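Local coordinates for protein Alp7A (Bacillus subtilis, PDB 5EC0) that binds ADP as a bacterial member of the actin superfamily and probably polymerises into filaments that help segregate plasmids, at residues A184-A187 against I188-N191; P230-R233 against D234-V237. All blocks are in the same frame, centred on the assembly; numbering follows the deposited sequence.

Contact 1: A184-A187 against I188-N191; sequences ARWA and IKKN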
loop_
_atom_site.group_PDB
_atom_site.type_symbol
_atom_site.label_atom_id
_atom_site.label_comp_id
_atom_site.label_asym_id
_atom_site.label_seq_id
_atom_site.Cartn_x
_atom_site.Cartn_y
_atom_site.Cartn_z
ATOM N N ALA A 184 8.436 6.540 3.239
ATOM C CA ALA A 184 7.399 7.045 4.116
ATOM C C ALA A 184 7.905 8.160 5.025
ATOM O O ALA A 184 7.108 8.913 5.580
ATOM C CB ALA A 184 6.816 5.913 4.957
ATOM N N ARG A 185 9.220 8.268 5.181
ATOM C CA ARG A 185 9.750 9.274 6.086
ATOM C C ARG A 185 9.391 10.652 5.550
ATOM O O ARG A 185 9.300 11.590 6.318
ATOM C CB ARG A 185 11.272 9.118 6.295
ATOM C CG ARG A 185 12.129 9.520 5.089
ATOM C CD ARG A 185 13.559 8.983 5.149
ATOM N NE ARG A 185 14.249 9.291 3.896
ATOM C CZ ARG A 185 14.976 10.384 3.652
ATOM N NH1 ARG A 185 15.165 11.311 4.585
ATOM N NH2 ARG A 185 15.529 10.544 2.456
ATOM N N TRP A 186 9.132 10.771 4.248
ATOM C CA TRP A 186 8.799 12.083 3.707
ATOM C C TRP A 186 7.406 12.534 4.145
ATOM O O TRP A 186 7.150 13.738 4.238
ATOM C CB TRP A 186 8.937 12.098 2.182
ATOM C CG TRP A 186 10.383 12.105 1.818
ATOM C CD1 TRP A 186 11.118 11.054 1.336
ATOM C CD2 TRP A 186 11.312 13.200 1.984
ATOM N NE1 TRP A 186 12.426 11.431 1.170
ATOM C CE2 TRP A 186 12.570 12.741 1.552
ATOM C CE3 TRP A 186 11.178 14.523 2.440
ATOM C CZ2 TRP A 186 13.713 13.566 1.554
ATOM C CZ3 TRP A 186 12.309 15.346 2.441
ATOM C CH2 TRP A 186 13.563 14.861 2.000
ATOM N N ALA A 187 6.525 11.583 4.460
ATOM C CA ALA A 187 5.186 11.939 4.935
ATOM C C ALA A 187 5.234 12.413 6.391
ATOM O O ALA A 187 4.333 13.093 6.850
ATOM C CB ALA A 187 4.214 10.750 4.784
ATOM N N ILE A 188 6.302 12.058 7.100
ATOM C CA ILE A 188 6.553 12.572 8.449
ATOM C C ILE A 188 7.317 13.923 8.418
ATOM O O ILE A 188 7.074 14.827 9.231
ATOM C CB ILE A 188 7.371 11.548 9.285
ATOM C CG1 ILE A 188 6.696 10.160 9.288
ATOM C CG2 ILE A 188 7.655 12.089 10.703
ATOM C CD1 ILE A 188 5.264 10.148 9.869
ATOM N N LYS A 189 8.245 14.052 7.478
ATOM C CA LYS A 189 9.114 15.226 7.420
ATOM C C LYS A 189 8.371 16.461 6.920
ATOM O O LYS A 189 8.535 17.559 7.461
ATOM C CB LYS A 189 10.324 14.956 6.523
ATOM C CG LYS A 189 11.202 13.769 6.974
ATOM C CD LYS A 189 12.259 13.408 5.918
ATOM C CE LYS A 189 13.322 14.491 5.758
ATOM N NZ LYS A 189 14.156 14.672 7.004
ATOM N N LYS A 190 7.562 16.263 5.886
ATOM C CA LYS A 190 6.869 17.346 5.191
ATOM C C LYS A 190 5.366 17.097 5.050
ATOM O O LYS A 190 4.925 15.941 5.028
ATOM C CB LYS A 190 7.465 17.522 3.791
ATOM C CG LYS A 190 8.968 17.737 3.751
ATOM C CD LYS A 190 9.311 19.173 4.016
ATOM C CE LYS A 190 10.473 19.646 3.145
ATOM N NZ LYS A 190 10.631 21.116 3.286
ATOM N N ASN A 191 4.587 18.170 4.927
ATOM C CA ASN A 191 3.205 18.046 4.470
ATOM C C ASN A 191 3.151 18.222 2.941
ATOM O O ASN A 191 4.177 18.436 2.298
ATOM C CB ASN A 191 2.295 19.050 5.187
ATOM C CG ASN A 191 2.682 20.502 4.920
ATOM O OD1 ASN A 191 3.422 20.811 3.994
ATOM N ND2 ASN A 191 2.167 21.396 5.741
#
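Lys189 N reaches back to Arg185 O (2.9 Å) and Lys190 N to Trp186 O (3.0 Å), so 185-189 makes a single turn of alpha helix, which Lys190 leaves. This short helix follows the long strand 166-179 and sits beside the inner strands 207-213 and 322-327 of the five-stranded sheet in the actin-like fold. Arg185 O also takes a weak bond from Ile188 N.

On the outward side, Lys189 carries most of the contact. Its chain starts beside Arg185 O; the bend at chi3 (68°) then lays CE over the indole of Trp186, and the next, at chi4 (65°), sets the direction of NZ. Lys189 CE lies over the six-membered ring in a CH-pi contact, 3.9 Å from the centroid, and comes within 3.6 Å of Trp186 CZ3. The ammonium is farther off, so any cation-pi attraction is weak at most. Arg185 runs alongside Lys189, pointing the same way, and its NH1 sits 3.8 Å from Lys189 CD. The two cationic ends, Arg185 NH1 and Lys189 NZ, are 4.3 Å apart, and both donate to Leu227 O; Arg185 NE also forms a salt bridge to Glu182, which probably softens the charge crowding.

Ala184, Ala187 and Ile188 turn to the buried side. The two alanines meet Leu364 on helix 364-386, while Ile188 packs on Phe210 and Leu325 of the sheet.

Lys190 bends off toward Leu194 and Asp196, which hold its NZ. On the way, Lys190 CG meets the edge of the indole close to its plane, 4.1 Å from Trp186 CE3.

Contact 2: P230-R233 against D234-V237; sequences PKSR and DSFV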
loop_
_atom_site.group_PDB
_atom_site.type_symbol
_atom_site.label_atom_id
_atom_site.label_comp_id
_atom_site.label_asym_id
_atom_site.label_seq_id
_atom_site.Cartn_x
_atom_site.Cartn_y
_atom_site.Cartn_z
ATOM N N PRO A 230 18.956 6.470 5.243
ATOM C CA PRO A 230 19.695 5.347 5.834
ATOM C C PRO A 230 21.159 5.420 5.440
ATOM O O PRO A 230 21.450 5.866 4.335
ATOM C CB PRO A 230 19.016 4.114 5.226
ATOM C CG PRO A 230 17.646 4.598 4.833
ATOM C CD PRO A 230 17.814 6.022 4.426
ATOM N N LYS A 231 22.059 5.001 6.325
ATOM C CA LYS A 231 23.498 5.110 6.060
ATOM C C LYS A 231 23.982 4.067 5.056
ATOM O O LYS A 231 24.813 4.362 4.196
ATOM C CB LYS A 231 24.294 4.986 7.361
ATOM C CG LYS A 231 24.084 6.127 8.353
ATOM C CD LYS A 231 24.964 7.329 8.019
ATOM C CE LYS A 231 24.809 8.474 9.038
ATOM N NZ LYS A 231 25.521 8.251 10.345
ATOM N N SER A 232 23.475 2.845 5.175
ATOM C CA SER A 232 23.859 1.774 4.259
ATOM C C SER A 232 22.773 0.710 4.093
ATOM O O SER A 232 21.694 0.779 4.681
ATOM C CB SER A 232 25.136 1.093 4.737
ATOM O OG SER A 232 24.875 0.287 5.874
ATOM N N ARG A 233 23.104 -0.293 3.300
ATOM C CA ARG A 233 22.232 -1.417 3.026
ATOM C C ARG A 233 21.799 -2.176 4.285
ATOM O O ARG A 233 20.711 -2.764 4.331
ATOM C CB ARG A 233 22.944 -2.356 2.059
ATOM C CG ARG A 233 22.331 -3.704 1.958
ATOM C CD ARG A 233 23.222 -4.615 1.176
ATOM N NE ARG A 233 22.444 -5.614 0.463
ATOM C CZ ARG A 233 21.977 -5.440 -0.764
ATOM N NH1 ARG A 233 22.217 -4.304 -1.413
ATOM N NH2 ARG A 233 21.280 -6.406 -1.337
ATOM N N ASP A 234 22.643 -2.142 5.312
ATOM C CA ASP A 234 22.345 -2.828 6.569
ATOM C C ASP A 234 21.213 -2.161 7.343
ATOM O O ASP A 234 20.677 -2.746 8.290
ATOM C CB ASP A 234 23.592 -2.893 7.453
ATOM C CG ASP A 234 24.623 -3.869 6.933
ATOM O OD1 ASP A 234 24.245 -5.028 6.636
ATOM O OD2 ASP A 234 25.807 -3.475 6.830
ATOM N N SER A 235 20.851 -0.944 6.937
ATOM C CA SER A 235 19.805 -0.187 7.621
ATOM C C SER A 235 18.408 -0.542 7.115
ATOM O O SER A 235 17.416 0.030 7.574
ATOM C CB SER A 235 20.038 1.316 7.458
ATOM O OG SER A 235 21.336 1.681 7.897
ATOM N N PHE A 236 18.351 -1.481 6.170
ATOM C CA PHE A 236 17.100 -1.931 5.560
ATOM C C PHE A 236 16.895 -3.403 5.859
ATOM O O PHE A 236 17.700 -4.226 5.423
ATOM C CB PHE A 236 17.107 -1.769 4.028
ATOM C CG PHE A 236 17.255 -0.358 3.527
ATOM C CD1 PHE A 236 18.517 0.210 3.366
ATOM C CD2 PHE A 236 16.141 0.364 3.120
ATOM C CE1 PHE A 236 18.658 1.493 2.861
ATOM C CE2 PHE A 236 16.263 1.652 2.617
ATOM C CZ PHE A 236 17.529 2.219 2.485
ATOM N N VAL A 237 15.820 -3.765 6.555
ATOM C CA VAL A 237 15.598 -5.178 6.852
ATOM C C VAL A 237 14.139 -5.582 6.638
ATOM O O VAL A 237 13.228 -4.842 6.992
ATOM C CB VAL A 237 16.033 -5.516 8.296
ATOM C CG1 VAL A 237 15.598 -6.923 8.681
ATOM C CG2 VAL A 237 17.556 -5.361 8.459
HETATM O O HOH W 1 21.155 4.131 8.924
#
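Pro230 lies against the ring of Phe236 where the loop after strand 218-223 turns back into edge strand 236-239, through a short 3-10 turn. Two i-to-i+3 bonds make the turn: Ser235 N to Ser232 O (3.0 Å) and Phe236 N to Arg233 O (3.3 Å). Ser232 OG adds a weak bond, accepting from Asp234 N at 3.3 Å.

The Phe236 side chain can be followed outward. CB passes 3.8 Å from Arg233 O, which lies at the ring edge, in its plane. CD1 then meets Ser232 O at 3.5 Å, also near the plane, so two carbonyl oxygens face the hydrogen-bearing rim. Farther out, CE1 meets Pro230 CB at 3.5 Å, and at the end CZ presses on Pro230 CG at 3.3 Å, the two side chains crossing at about a right angle. With CG beside the backbone N (chi1 -62°), the ring is turned back toward Pro230 and the Ser232 and Arg233 carbonyls; Val221 and an edge-to-face partner, Phe140, also meet it. Replacing the ring with an alanine is likely to open a gap beside Pro230 CB and CG and take from Phe140 its edge-to-face mate.

On the polar side, a water accepts from Lys231 N and hydrogen-bonds Ser235 OG at 2.7 Å, linking the backbone just before the turn to a side chain at its end. Lys135 NZ donates to both Arg233 O and Phe236 O. The chemistry is thus split: backbone bonds make the turn and, from Ser235 to Leu222 and Val237 to Leu220, join it to strand 218-223, the water bridges Lys231 and Ser235 beside it, and proline and phenylalanine give it an apolar side on Val221.

Both contacts are single local turns beside the same five-stranded sheet, contact 1 near its inner strands and contact 2 at the beginning of its edge strand 236-239. Their nearest atoms are about 5 Å apart without touching, but Glu182 bridges the gap: it pairs with Arg185 of contact 1 and touches Pro230 and Phe236 of contact 2. Contact 1 is the more buried, with an apolar side against helix 364-386 and the sheet and a cationic side folded over an indole. Contact 2 is more of a surface feature, with Lys231, Ser232 and Asp234 exposed; it relies on 3-10 bonds and a water rather than alpha-helical ones, and its apolar pairing is proline on phenylalanine.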